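Local atomic coordinates of ATP-dependent RNA helicase HrpB (Escherichia coli, PDB entry 6EUD), a protein that hydrolyses ATP to ADP and phosphate as a DExH-box NTPase of the DEAH/RHA helicase group and binds single-stranded RNA. Residues R188-L193 against I339-A344; L219-G224 against R288-C293; K431-A436 against L479-G484; T438-A443 against Q470-L475; D574-D579 against D609-A614. One frame throughout, in Å; residues are numbered along the deposited sequence.

Overall arrangement
Contacts 1 and 2 both reach the same mixed sheet of the second helicase domain, their centres 14 Å apart, with contact 2 nested in the loop that contact 1 closes. Contact 2 is core: two parallel strands joined by backbone bonds, with mostly apolar side chains on both faces. Contact 1, partly buried, relies on one tyrosine and a single weak backbone bond. Contacts 3 and 4 share helix 433-447; 431-436 meets a surface loop through two waters, whereas 438-443 packs inside with small side chains and no hydrogen bond across. Contact 5, about 46 Å or more from the others (centre to centre), combines a buried alanine with a water bridge between a connector-region strand and a helix.

Contact 1. Residues R188-L193 against I339-A344; sequences RRYLPL and IAKEQA. With EDO (1,2-ethanediol), chain B.
The ring of Y190 is the apolar centre, lying against the first turn of the helix that starts at K341. Its CE1 meets A344 CB at 3.5 Å, and K341 CA sits over one ring face in a CH-pi contact, 4.1 Å from the centroid. K341 CG, set anti to the backbone N (chi1 -176°), stands 4.0 Å above the plane near the ring's rim; the extended chain beyond leads NZ away. H337 meets the tyrosine with its own ring, the planes about 25° apart. Replacing Y190 by alanine is likely to leave A344 CB and K341 CG without their aromatic partner and open a gap beside the helix start. Further out, P192 CB rests 4.2 Å from A340 CB. At the polar edge I339 O lies in the plane of the Y190 ring and takes a weak bond from L191 N (3.3 Å, 127° at the hydrogen). R189 points away from the helix; its NH1 reaches O1 of a 1,2-ethanediol, probably left from crystallisation, at 3.0 Å and also pairs with E214. Strands 186-190 and 333-337 run parallel in the mixed sheet of the second RecA-like domain, and A340 then takes the N-cap position of helix 341-346.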
# COMPACT_ATOMS: atom_id res chain seq x y z
N ARG A 188 34.14 2.11 -8.44
CA ARG A 188 33.16 1.82 -7.40
C ARG A 188 33.78 0.99 -6.29
O ARG A 188 34.27 -0.11 -6.55
CB ARG A 188 31.95 1.05 -7.95
CG ARG A 188 31.38 1.56 -9.29
CD ARG A 188 30.41 2.67 -9.07
NE ARG A 188 29.27 2.22 -8.29
CZ ARG A 188 28.12 1.79 -8.81
NH1 ARG A 188 27.94 1.76 -10.13
NH2 ARG A 188 27.15 1.39 -8.00
N ARG A 189 33.73 1.49 -5.06
CA ARG A 189 34.30 0.79 -3.90
C ARG A 189 33.23 0.55 -2.84
O ARG A 189 32.20 1.22 -2.82
CB ARG A 189 35.46 1.58 -3.30
CG ARG A 189 36.57 1.91 -4.32
CD ARG A 189 37.64 2.80 -3.70
NE ARG A 189 38.68 3.16 -4.67
CZ ARG A 189 39.67 4.00 -4.43
NH1 ARG A 189 39.77 4.60 -3.25
NH2 ARG A 189 40.56 4.27 -5.37
N TYR A 190 33.46 -0.42 -1.96
CA TYR A 190 32.47 -0.81 -0.98
C TYR A 190 33.12 -0.97 0.37
O TYR A 190 34.28 -1.37 0.45
CB TYR A 190 31.77 -2.09 -1.42
CG TYR A 190 30.96 -1.84 -2.68
CD1 TYR A 190 29.63 -1.43 -2.61
CD2 TYR A 190 31.54 -1.96 -3.95
CE1 TYR A 190 28.87 -1.19 -3.77
CE2 TYR A 190 30.79 -1.71 -5.13
CZ TYR A 190 29.46 -1.32 -5.03
OH TYR A 190 28.70 -1.05 -6.16
N LEU A 191 32.39 -0.60 1.41
CA LEU A 191 32.88 -0.55 2.77
C LEU A 191 31.70 -0.63 3.72
O LEU A 191 31.02 0.38 3.94
CB LEU A 191 33.67 0.74 3.04
CG LEU A 191 34.17 0.85 4.49
CD1 LEU A 191 35.34 -0.13 4.78
CD2 LEU A 191 34.59 2.28 4.85
N PRO A 192 31.45 -1.81 4.30
CA PRO A 192 30.35 -1.90 5.26
C PRO A 192 30.69 -1.11 6.51
O PRO A 192 31.87 -1.02 6.82
CB PRO A 192 30.25 -3.40 5.57
CG PRO A 192 31.62 -3.93 5.28
CD PRO A 192 32.20 -3.07 4.18
N LEU A 193 29.69 -0.53 7.19
CA LEU A 193 29.94 0.17 8.45
C LEU A 193 29.89 -0.83 9.60
O LEU A 193 29.04 -1.71 9.62
CB LEU A 193 28.91 1.29 8.65
CG LEU A 193 28.91 2.27 7.48
CD1 LEU A 193 27.84 3.32 7.59
CD2 LEU A 193 30.29 2.94 7.35
N ILE A 339 28.17 0.07 2.18
CA ILE A 339 27.66 -1.26 2.43
C ILE A 339 28.63 -2.26 1.81
O ILE A 339 29.44 -1.90 0.96
CB ILE A 339 26.26 -1.48 1.84
CG1 ILE A 339 26.28 -1.28 0.32
CG2 ILE A 339 25.25 -0.55 2.51
CD1 ILE A 339 24.93 -1.44 -0.31
N ALA A 340 28.54 -3.52 2.23
CA ALA A 340 29.33 -4.57 1.59
C ALA A 340 28.91 -4.73 0.14
O ALA A 340 27.74 -4.50 -0.20
CB ALA A 340 29.15 -5.87 2.33
N LYS A 341 29.85 -5.12 -0.73
CA LYS A 341 29.55 -5.29 -2.15
C LYS A 341 28.42 -6.32 -2.42
O LYS A 341 27.53 -6.07 -3.24
CB LYS A 341 30.80 -5.70 -2.92
CG LYS A 341 30.55 -5.78 -4.41
CD LYS A 341 31.82 -6.15 -5.13
CE LYS A 341 31.66 -6.10 -6.64
NZ LYS A 341 32.98 -6.33 -7.29
N GLU A 342 28.45 -7.44 -1.71
CA GLU A 342 27.46 -8.49 -1.92
C GLU A 342 26.04 -8.04 -1.53
O GLU A 342 25.05 -8.51 -2.10
CB GLU A 342 27.86 -9.74 -1.13
CG GLU A 342 28.06 -9.47 0.34
CD GLU A 342 28.51 -10.69 1.12
OE1 GLU A 342 29.45 -10.56 1.92
OE2 GLU A 342 27.90 -11.77 0.94
N GLN A 343 25.93 -7.12 -0.57
CA GLN A 343 24.64 -6.54 -0.22
C GLN A 343 24.18 -5.58 -1.32
O GLN A 343 22.99 -5.49 -1.61
CB GLN A 343 24.70 -5.81 1.12
CG GLN A 343 25.07 -6.71 2.27
CD GLN A 343 25.10 -6.02 3.63
OE1 GLN A 343 24.74 -4.85 3.77
NE2 GLN A 343 25.54 -6.75 4.64
N ALA A 344 25.13 -4.86 -1.91
CA ALA A 344 24.82 -3.98 -3.02
C ALA A 344 24.29 -4.81 -4.20
O ALA A 344 23.34 -4.40 -4.87
CB ALA A 344 26.04 -3.16 -3.43
C1 EDO B . 39.21 4.61 0.55
O1 EDO B . 38.86 3.81 -0.55
C2 EDO B . 38.36 4.20 1.76
O2 EDO B . 38.51 2.80 2.04

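Contact 2. Residues L219-G224 against R288-C293; sequences LLFLPG and RLVVDC
The F221 ring presents an edge to V290, whose CG1 lies in the ring plane 4.0 Å from CE1; the F221 side chain also touches A278 and R323. The two residues stand on neighbouring parallel strands of the second RecA-like domain, 219-221 and 288-292, their axes 4.6 Å apart and 16° from parallel. L219, F221, V290 and D292 share one face. V290 puts CG1 anti to its own backbone N (chi1 160°), which directs that methyl to the phenyl edge while CG2 turns to L219 CB. A glycine at V290 would probably leave the F221 edge and L219 CB without their methyl partners and open a gap on that face. On the other face, L220 CD1 and V291 CG1 meet at 3.6 Å, closed over by V203 and T207 of helix 199-213. D292, alongside F221 CB, has its carboxylate held by R323 and H337. Backbone bonds run from L219 N to L289 O, from V291 N to L219 O and from F221 N to V291 O; the last, 2.8 Å, approaches nearly along the C=O axis. Beyond them the pairing weakens: C293 N reaches F221 O at 3.4 Å, and C293 SG packs 3.8 Å from P223 CD.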
# COMPACT_ATOMS: atom_id res chain seq x y z
N LEU A 219 31.20 14.49 -2.54
CA LEU A 219 29.75 14.57 -2.34
C LEU A 219 29.28 13.38 -1.50
O LEU A 219 29.45 12.21 -1.88
CB LEU A 219 29.00 14.61 -3.67
CG LEU A 219 27.46 14.63 -3.63
CD1 LEU A 219 26.87 15.84 -2.86
CD2 LEU A 219 26.91 14.58 -5.05
N LEU A 220 28.70 13.69 -0.35
CA LEU A 220 28.27 12.68 0.60
C LEU A 220 26.74 12.62 0.66
O LEU A 220 26.11 13.60 1.03
CB LEU A 220 28.85 13.01 1.98
CG LEU A 220 28.36 12.25 3.21
CD1 LEU A 220 28.54 10.74 3.04
CD2 LEU A 220 29.10 12.76 4.45
N PHE A 221 26.17 11.47 0.28
CA PHE A 221 24.72 11.29 0.33
C PHE A 221 24.30 10.73 1.68
O PHE A 221 24.84 9.72 2.10
CB PHE A 221 24.23 10.36 -0.79
CG PHE A 221 24.32 10.98 -2.19
CD1 PHE A 221 25.37 10.63 -3.06
CD2 PHE A 221 23.36 11.89 -2.63
CE1 PHE A 221 25.45 11.19 -4.35
CE2 PHE A 221 23.44 12.45 -3.92
CZ PHE A 221 24.48 12.10 -4.78
N LEU A 222 23.34 11.39 2.33
CA LEU A 222 22.82 10.97 3.63
C LEU A 222 21.29 10.91 3.59
O LEU A 222 20.67 11.47 2.68
CB LEU A 222 23.31 11.94 4.71
CG LEU A 222 24.82 11.80 4.88
CD1 LEU A 222 25.43 12.86 5.79
CD2 LEU A 222 25.11 10.38 5.38
N PRO A 223 20.65 10.24 4.58
CA PRO A 223 19.19 10.07 4.51
C PRO A 223 18.38 11.36 4.75
O PRO A 223 17.33 11.54 4.13
CB PRO A 223 18.89 9.06 5.62
CG PRO A 223 20.23 8.38 5.92
CD PRO A 223 21.24 9.45 5.69
N GLY A 224 18.84 12.22 5.65
CA GLY A 224 18.12 13.44 5.94
C GLY A 224 18.92 14.49 6.70
O GLY A 224 20.09 14.29 7.03
N ARG A 288 34.55 15.00 -7.75
CA ARG A 288 35.07 13.76 -8.36
C ARG A 288 35.09 12.58 -7.35
O ARG A 288 35.45 11.47 -7.71
CB ARG A 288 36.47 13.98 -8.96
CG ARG A 288 37.59 14.01 -7.97
CD ARG A 288 38.97 13.96 -8.64
NE ARG A 288 39.24 12.67 -9.28
CZ ARG A 288 39.99 11.70 -8.74
NH1 ARG A 288 40.54 11.86 -7.55
NH2 ARG A 288 40.18 10.57 -9.40
N LEU A 289 34.70 12.84 -6.11
CA LEU A 289 34.54 11.80 -5.08
C LEU A 289 33.10 11.77 -4.56
O LEU A 289 32.54 12.81 -4.21
CB LEU A 289 35.49 12.05 -3.91
CG LEU A 289 36.97 12.26 -4.26
CD1 LEU A 289 37.77 12.56 -3.01
CD2 LEU A 289 37.52 11.05 -4.99
N VAL A 290 32.50 10.58 -4.51
CA VAL A 290 31.22 10.41 -3.86
C VAL A 290 31.32 9.42 -2.69
O VAL A 290 32.02 8.39 -2.75
CB VAL A 290 30.15 9.97 -4.89
CG1 VAL A 290 28.95 9.32 -4.22
CG2 VAL A 290 29.72 11.16 -5.78
N VAL A 291 30.65 9.74 -1.59
CA VAL A 291 30.45 8.78 -0.54
C VAL A 291 28.96 8.60 -0.37
O VAL A 291 28.23 9.55 -0.10
CB VAL A 291 31.12 9.18 0.81
CG1 VAL A 291 30.80 8.15 1.89
CG2 VAL A 291 32.64 9.34 0.63
N ASP A 292 28.52 7.37 -0.56
CA ASP A 292 27.12 7.02 -0.59
C ASP A 292 26.77 6.08 0.58
O ASP A 292 27.22 4.91 0.63
CB ASP A 292 26.78 6.36 -1.95
CG ASP A 292 25.38 5.77 -1.98
OD1 ASP A 292 24.47 6.31 -1.31
OD2 ASP A 292 25.19 4.75 -2.67
N CYS A 293 25.99 6.60 1.53
CA CYS A 293 25.61 5.79 2.70
C CYS A 293 24.66 4.65 2.30
O CYS A 293 24.43 3.74 3.08
CB CYS A 293 24.94 6.67 3.78
SG CYS A 293 23.24 7.19 3.45

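Contact 3. Residues K431-A436 against L479-G484; sequences KNDDEA and LNVRGG
V481 and D433 cross at a slant, with the CG1 methyl of the valine 3.4 Å from D433 OD1 and 3.6 Å from A436 CB. The methyl thus fits between a carboxylate and an alanine one helical turn apart; it gets there because CG1 stands anti to the valine backbone N (chi1 170°). L479 CD2 also reaches the alanine CB, at 4.1 Å. OD2 of D433 accepts from a water that also donates to R482 O. A second water donates to D433 O and accepts from G484 N, so that two water bridges tie the helix start to the loop while no direct hydrogen bond crosses. The contact brings the start of helix 433-447 against the loop that follows helix 466-479: N432 is the N-cap of the first, with OD1 accepting from E435 N at 2.9 Å and more weakly from D434 N, and N480, at positive phi, completes a Schellman motif behind the second. G484, without a side chain, passes close over the first turn, its CA 3.4 Å from D433 O in a nearly straight CA-H...O contact (176°). D434 turns its carboxylate round to the same glycine, OD1 lying 3.3 Å from G484 CA and accepting from E485 N.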
# COMPACT_ATOMS: atom_id res chain seq x y z
N LYS A 431 -22.72 21.13 8.98
CA LYS A 431 -24.17 21.28 8.78
C LYS A 431 -24.59 22.74 8.61
O LYS A 431 -25.68 23.01 8.15
CB LYS A 431 -24.95 20.67 9.94
CG LYS A 431 -24.93 19.16 9.99
CD LYS A 431 -25.70 18.58 8.82
CE LYS A 431 -25.78 17.06 8.88
NZ LYS A 431 -26.62 16.49 7.77
N ASN A 432 -23.72 23.66 8.99
CA ASN A 432 -23.96 25.09 8.78
C ASN A 432 -22.63 25.82 8.56
O ASN A 432 -21.55 25.23 8.64
CB ASN A 432 -24.69 25.70 9.97
CG ASN A 432 -23.97 25.45 11.26
OD1 ASN A 432 -22.86 25.95 11.45
ND2 ASN A 432 -24.58 24.67 12.14
N ASP A 433 -22.73 27.12 8.31
CA ASP A 433 -21.58 27.90 7.92
C ASP A 433 -20.59 28.12 9.06
O ASP A 433 -19.42 28.35 8.82
CB ASP A 433 -22.05 29.23 7.33
CG ASP A 433 -22.92 29.04 6.08
OD1 ASP A 433 -22.97 27.89 5.56
OD2 ASP A 433 -23.54 30.03 5.61
N ASP A 434 -21.05 27.98 10.31
CA ASP A 434 -20.15 28.10 11.45
C ASP A 434 -19.33 26.82 11.61
O ASP A 434 -18.13 26.85 11.85
CB ASP A 434 -20.94 28.42 12.73
CG ASP A 434 -21.46 29.88 12.75
OD1 ASP A 434 -21.05 30.70 11.91
OD2 ASP A 434 -22.29 30.21 13.63
N GLU A 435 -20.00 25.68 11.45
CA GLU A 435 -19.31 24.39 11.39
C GLU A 435 -18.38 24.37 10.19
O GLU A 435 -17.29 23.81 10.26
CB GLU A 435 -20.29 23.22 11.32
CG GLU A 435 -20.97 22.92 12.66
CD GLU A 435 -21.84 21.67 12.64
OE1 GLU A 435 -21.92 20.98 11.59
OE2 GLU A 435 -22.47 21.38 13.68
N ALA A 436 -18.81 24.99 9.10
CA ALA A 436 -17.97 25.04 7.91
C ALA A 436 -16.65 25.77 8.20
O ALA A 436 -15.57 25.22 7.94
CB ALA A 436 -18.70 25.69 6.76
N LEU A 479 -15.90 25.03 -1.15
CA LEU A 479 -17.07 24.46 -0.50
C LEU A 479 -18.35 25.28 -0.77
O LEU A 479 -19.47 24.81 -0.50
CB LEU A 479 -16.80 24.36 0.99
CG LEU A 479 -17.79 23.56 1.82
CD1 LEU A 479 -17.70 22.09 1.49
CD2 LEU A 479 -17.54 23.84 3.30
N ASN A 480 -18.17 26.49 -1.31
CA ASN A 480 -19.27 27.44 -1.60
C ASN A 480 -19.98 27.93 -0.35
O ASN A 480 -21.21 27.98 -0.27
CB ASN A 480 -20.30 26.84 -2.56
CG ASN A 480 -20.95 27.89 -3.41
OD1 ASN A 480 -20.29 28.84 -3.83
ND2 ASN A 480 -22.24 27.74 -3.68
N VAL A 481 -19.18 28.28 0.64
CA VAL A 481 -19.67 28.71 1.93
C VAL A 481 -18.88 29.94 2.33
O VAL A 481 -17.69 30.02 2.05
CB VAL A 481 -19.55 27.58 2.97
CG1 VAL A 481 -19.83 28.10 4.38
CG2 VAL A 481 -20.51 26.43 2.61
N ARG A 482 -19.55 30.92 2.91
CA ARG A 482 -18.88 32.15 3.30
C ARG A 482 -19.62 32.82 4.44
O ARG A 482 -20.84 32.78 4.48
CB ARG A 482 -18.79 33.10 2.11
CG ARG A 482 -17.75 34.19 2.26
CD ARG A 482 -17.64 35.04 1.02
NE ARG A 482 -18.78 35.94 0.87
CZ ARG A 482 -19.01 36.68 -0.21
NH1 ARG A 482 -18.18 36.62 -1.25
NH2 ARG A 482 -20.06 37.48 -0.25
N GLY A 483 -18.88 33.41 5.37
CA GLY A 483 -19.48 34.29 6.37
C GLY A 483 -19.75 33.65 7.72
O GLY A 483 -20.28 34.29 8.62
N GLY A 484 -19.39 32.37 7.87
CA GLY A 484 -19.57 31.70 9.14
C GLY A 484 -18.51 32.10 10.16
O GLY A 484 -17.46 32.62 9.79
O HOH W 1 -18.48 30.01 6.59
O HOH W 2 -22.98 32.49 6.59

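Contact 4. Residues T438-A443 against Q470-L475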
# COMPACT_ATOMS: atom_id res chain seq x y z
N THR A 438 -15.25 26.38 10.98
CA THR A 438 -14.48 25.59 11.94
C THR A 438 -13.71 24.47 11.22
O THR A 438 -12.50 24.30 11.43
CB THR A 438 -15.39 24.99 13.03
OG1 THR A 438 -16.14 26.05 13.66
CG2 THR A 438 -14.56 24.26 14.07
N ALA A 439 -14.42 23.72 10.39
CA ALA A 439 -13.80 22.65 9.61
C ALA A 439 -12.65 23.15 8.72
O ALA A 439 -11.63 22.48 8.59
CB ALA A 439 -14.86 21.92 8.74
N ALA A 440 -12.80 24.34 8.14
CA ALA A 440 -11.82 24.86 7.18
C ALA A 440 -10.51 25.20 7.86
O ALA A 440 -9.42 24.96 7.32
CB ALA A 440 -12.38 26.09 6.46
N LYS A 441 -10.62 25.78 9.05
CA LYS A 441 -9.45 26.11 9.84
C LYS A 441 -8.74 24.84 10.31
O LYS A 441 -7.51 24.72 10.19
CB LYS A 441 -9.83 26.97 11.04
CG LYS A 441 -8.65 27.25 11.95
CD LYS A 441 -8.59 28.69 12.39
CE LYS A 441 -7.21 28.97 12.94
NZ LYS A 441 -7.11 30.37 13.43
N ILE A 442 -9.51 23.89 10.84
CA ILE A 442 -8.93 22.61 11.26
C ILE A 442 -8.16 21.98 10.10
O ILE A 442 -7.05 21.47 10.27
CB ILE A 442 -9.99 21.62 11.75
CG1 ILE A 442 -10.58 22.09 13.08
CG2 ILE A 442 -9.40 20.22 11.89
CD1 ILE A 442 -9.59 22.03 14.26
N ALA A 443 -8.76 22.05 8.91
CA ALA A 443 -8.19 21.43 7.74
C ALA A 443 -6.89 22.13 7.33
O ALA A 443 -5.92 21.48 6.96
CB ALA A 443 -9.19 21.44 6.59
N GLN A 470 -5.56 32.03 5.03
CA GLN A 470 -5.64 32.07 3.58
C GLN A 470 -6.18 30.75 3.05
O GLN A 470 -7.08 30.73 2.20
CB GLN A 470 -4.27 32.36 2.98
CG GLN A 470 -4.31 32.51 1.48
CD GLN A 470 -2.95 32.81 0.88
OE1 GLN A 470 -2.01 32.02 1.02
NE2 GLN A 470 -2.84 33.96 0.22
N ARG A 471 -5.64 29.65 3.56
CA ARG A 471 -6.06 28.34 3.10
C ARG A 471 -7.52 28.09 3.44
O ARG A 471 -8.26 27.53 2.63
CB ARG A 471 -5.17 27.26 3.71
CG ARG A 471 -5.57 25.87 3.34
CD ARG A 471 -5.56 25.66 1.83
NE ARG A 471 -5.67 24.23 1.55
CZ ARG A 471 -5.98 23.71 0.37
NH1 ARG A 471 -6.25 24.51 -0.67
NH2 ARG A 471 -6.05 22.39 0.22
N SER A 472 -7.93 28.51 4.64
CA SER A 472 -9.32 28.37 5.07
C SER A 472 -10.29 29.04 4.10
O SER A 472 -11.30 28.44 3.71
CB SER A 472 -9.53 28.96 6.47
OG SER A 472 -8.76 28.24 7.41
N GLN A 473 -9.99 30.29 3.75
CA GLN A 473 -10.80 31.06 2.81
C GLN A 473 -10.90 30.34 1.46
O GLN A 473 -11.99 30.27 0.87
CB GLN A 473 -10.22 32.47 2.61
CG GLN A 473 -10.26 33.35 3.85
CD GLN A 473 -9.63 34.72 3.62
OE1 GLN A 473 -8.79 34.89 2.73
NE2 GLN A 473 -10.05 35.71 4.40
N GLN A 474 -9.77 29.78 0.99
CA GLN A 474 -9.74 29.01 -0.27
C GLN A 474 -10.63 27.75 -0.21
O GLN A 474 -11.39 27.45 -1.15
CB GLN A 474 -8.29 28.63 -0.61
CG GLN A 474 -8.16 27.91 -1.96
CD GLN A 474 -6.76 27.37 -2.22
OE1 GLN A 474 -6.00 27.12 -1.28
NE2 GLN A 474 -6.41 27.19 -3.49
N LEU A 475 -10.56 27.04 0.90
CA LEU A 475 -11.38 25.85 1.07
C LEU A 475 -12.87 26.19 1.15
O LEU A 475 -13.71 25.52 0.56
CB LEU A 475 -10.92 25.09 2.31
CG LEU A 475 -9.61 24.30 2.16
CD1 LEU A 475 -9.27 23.62 3.47
CD2 LEU A 475 -9.68 23.27 1.04
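S472 and A440 meet at the closest point of the two helices, their CB atoms 4.0 Å apart. The serine holds OG anti to its carbonyl carbon (chi1 -63°), and this turns the hydroxyl both back to its own helix, where it bonds with W468 O, and out over the facing backbone, where it lies 3.3 Å from K441 CA. L475, one turn further on, directs its CD1 branch to A443 CB at 3.8 Å; the same methyl lies 4.1 Å from A440 O. With two alanines and a serine at the interface, segments 438-443 and 470-475 of helices 433-447 and 466-479 have axes 8.2 Å apart, crossing at 129°, a close pairing through small residues in the helical region that follows the two RecA-like domains. The other leucine branch serves its own helix: CD2 covers one face of the R471 guanidinium, 3.7 Å above the plane over its centre. Q474 OE1 lies in the guanidinium plane and accepts from R471 NH1 at 2.7 Å, though the donor stands above the amide carbonyl plane. NE of the arginine forms a salt bridge with E447, farther along helix 433-447. K441 touches S472 OG with CA and also with CB, the latter at 4.0 Å; beyond CB the chain bends at chi2 (136°) and leads NZ to a weak bond with F461 O.

Contact 5. Residues D574-D579 against D609-A614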
# COMPACT_ATOMS: atom_id res chain seq x y z
N ASP A 574 -22.96 -8.36 22.18
CA ASP A 574 -23.25 -9.25 23.31
C ASP A 574 -22.48 -10.56 23.19
O ASP A 574 -22.17 -11.03 22.09
CB ASP A 574 -24.75 -9.52 23.40
CG ASP A 574 -25.57 -8.24 23.51
OD1 ASP A 574 -25.04 -7.23 24.02
OD2 ASP A 574 -26.75 -8.25 23.08
N THR A 575 -22.15 -11.15 24.33
CA THR A 575 -21.41 -12.40 24.33
C THR A 575 -21.93 -13.35 25.38
O THR A 575 -22.08 -12.99 26.55
CB THR A 575 -19.90 -12.18 24.57
OG1 THR A 575 -19.39 -11.28 23.59
CG2 THR A 575 -19.14 -13.49 24.46
N VAL A 576 -22.23 -14.58 24.97
CA VAL A 576 -22.56 -15.63 25.93
C VAL A 576 -21.70 -16.85 25.64
O VAL A 576 -21.57 -17.26 24.49
CB VAL A 576 -24.06 -16.00 25.90
CG1 VAL A 576 -24.32 -17.18 26.80
CG2 VAL A 576 -24.90 -14.85 26.36
N GLU A 577 -21.11 -17.40 26.69
CA GLU A 577 -20.21 -18.54 26.58
C GLU A 577 -19.99 -19.15 27.95
O GLU A 577 -20.38 -18.57 28.97
CB GLU A 577 -18.88 -18.12 25.98
CG GLU A 577 -18.12 -17.18 26.90
CD GLU A 577 -17.08 -16.39 26.18
OE1 GLU A 577 -16.06 -16.05 26.81
OE2 GLU A 577 -17.28 -16.11 24.98
N TRP A 578 -19.35 -20.32 27.98
CA TRP A 578 -19.07 -20.99 29.25
C TRP A 578 -17.58 -20.95 29.61
O TRP A 578 -16.73 -21.44 28.87
CB TRP A 578 -19.54 -22.45 29.20
CG TRP A 578 -19.36 -23.16 30.49
CD1 TRP A 578 -18.33 -24.00 30.83
CD2 TRP A 578 -20.24 -23.12 31.63
NE1 TRP A 578 -18.52 -24.47 32.10
CE2 TRP A 578 -19.68 -23.96 32.62
CE3 TRP A 578 -21.45 -22.47 31.91
CZ2 TRP A 578 -20.28 -24.16 33.87
CZ3 TRP A 578 -22.04 -22.67 33.15
CH2 TRP A 578 -21.46 -23.51 34.12
N ASP A 579 -17.29 -20.35 30.76
CA ASP A 579 -15.94 -20.28 31.28
C ASP A 579 -15.58 -21.58 32.02
O ASP A 579 -15.97 -21.79 33.18
CB ASP A 579 -15.80 -19.04 32.19
CG ASP A 579 -14.41 -18.89 32.77
OD1 ASP A 579 -13.48 -19.56 32.29
OD2 ASP A 579 -14.25 -18.05 33.69
N ASP A 609 -33.16 -13.34 19.08
CA ASP A 609 -32.24 -12.99 18.02
C ASP A 609 -30.96 -12.45 18.65
O ASP A 609 -29.87 -12.64 18.11
CB ASP A 609 -32.88 -11.96 17.08
CG ASP A 609 -34.08 -12.52 16.34
OD1 ASP A 609 -34.64 -13.54 16.79
OD2 ASP A 609 -34.49 -11.91 15.33
N GLU A 610 -31.10 -11.78 19.79
CA GLU A 610 -29.95 -11.27 20.53
C GLU A 610 -29.12 -12.40 21.14
O GLU A 610 -27.89 -12.42 21.03
CB GLU A 610 -30.40 -10.30 21.62
CG GLU A 610 -30.58 -8.88 21.13
CD GLU A 610 -31.02 -7.92 22.22
OE1 GLU A 610 -31.54 -8.38 23.25
OE2 GLU A 610 -30.81 -6.70 22.04
N LEU A 611 -29.82 -13.34 21.77
CA LEU A 611 -29.18 -14.47 22.42
C LEU A 611 -28.37 -15.30 21.43
O LEU A 611 -27.22 -15.67 21.70
CB LEU A 611 -30.23 -15.35 23.10
CG LEU A 611 -29.70 -16.57 23.82
CD1 LEU A 611 -28.91 -16.14 25.06
CD2 LEU A 611 -30.84 -17.51 24.17
N HIS A 612 -28.97 -15.60 20.28
CA HIS A 612 -28.29 -16.39 19.28
C HIS A 612 -27.04 -15.69 18.80
O HIS A 612 -25.99 -16.31 18.63
CB HIS A 612 -29.22 -16.67 18.11
CG HIS A 612 -30.41 -17.48 18.50
ND1 HIS A 612 -31.61 -17.41 17.84
CD2 HIS A 612 -30.58 -18.39 19.50
CE1 HIS A 612 -32.47 -18.24 18.41
NE2 HIS A 612 -31.87 -18.84 19.42
N GLN A 613 -27.17 -14.38 18.62
CA GLN A 613 -26.04 -13.59 18.19
C GLN A 613 -24.95 -13.62 19.27
O GLN A 613 -23.77 -13.80 18.96
CB GLN A 613 -26.47 -12.15 17.87
CG GLN A 613 -25.36 -11.32 17.22
CD GLN A 613 -24.94 -11.84 15.83
OE1 GLN A 613 -25.78 -12.24 15.02
NE2 GLN A 613 -23.63 -11.84 15.56
N ALA A 614 -25.36 -13.48 20.54
CA ALA A 614 -24.39 -13.48 21.64
C ALA A 614 -23.66 -14.82 21.72
O ALA A 614 -22.48 -14.88 22.06
CB ALA A 614 -25.07 -13.15 22.97
O HOH W 3 -26.62 -9.87 20.55
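A614, D574 and V576 bury the most surface here, and the alanine CB is the meeting point. It lies 3.7 Å from D574 CB and 3.8 Å from V576 CG2, fitting against the strand between two residues whose side chains both reach the helix. In V576, chi1 of 174° sets CG1 anti to the backbone N and CG2 beside it; CG2 is the branch that meets the alanine, and it also comes near L611 CD1, one turn back along the helix. The carbonyl oxygen of A614 accepts from V576 N at 2.9 Å, a nearly straight bond at the hydrogen (167°), although the donor stands well above the carbonyl plane. A614 CA, in turn, makes a CA-H...O contact of 3.3 Å with D574 O, an oxygen that also accepts from N617 ND2. For D574 the link continues through water: one molecule donates to OD2 at 3.0 Å and to E610 O at 2.9 Å, bridging strand and helix. The carboxylates of D574 and E610 approach to 4.5 Å between OD2 and OE2, a like-charged pair whose repulsion is probably eased by R589, which forms salt bridges with both. L603 also touches the side chains of D574 and V576. The strand crosses the helix at 64°, and strand 571-579 is an outer member of the three-stranded antiparallel sheet of the HrpB connector region, against which helix 608-622 packs directly after the last strand.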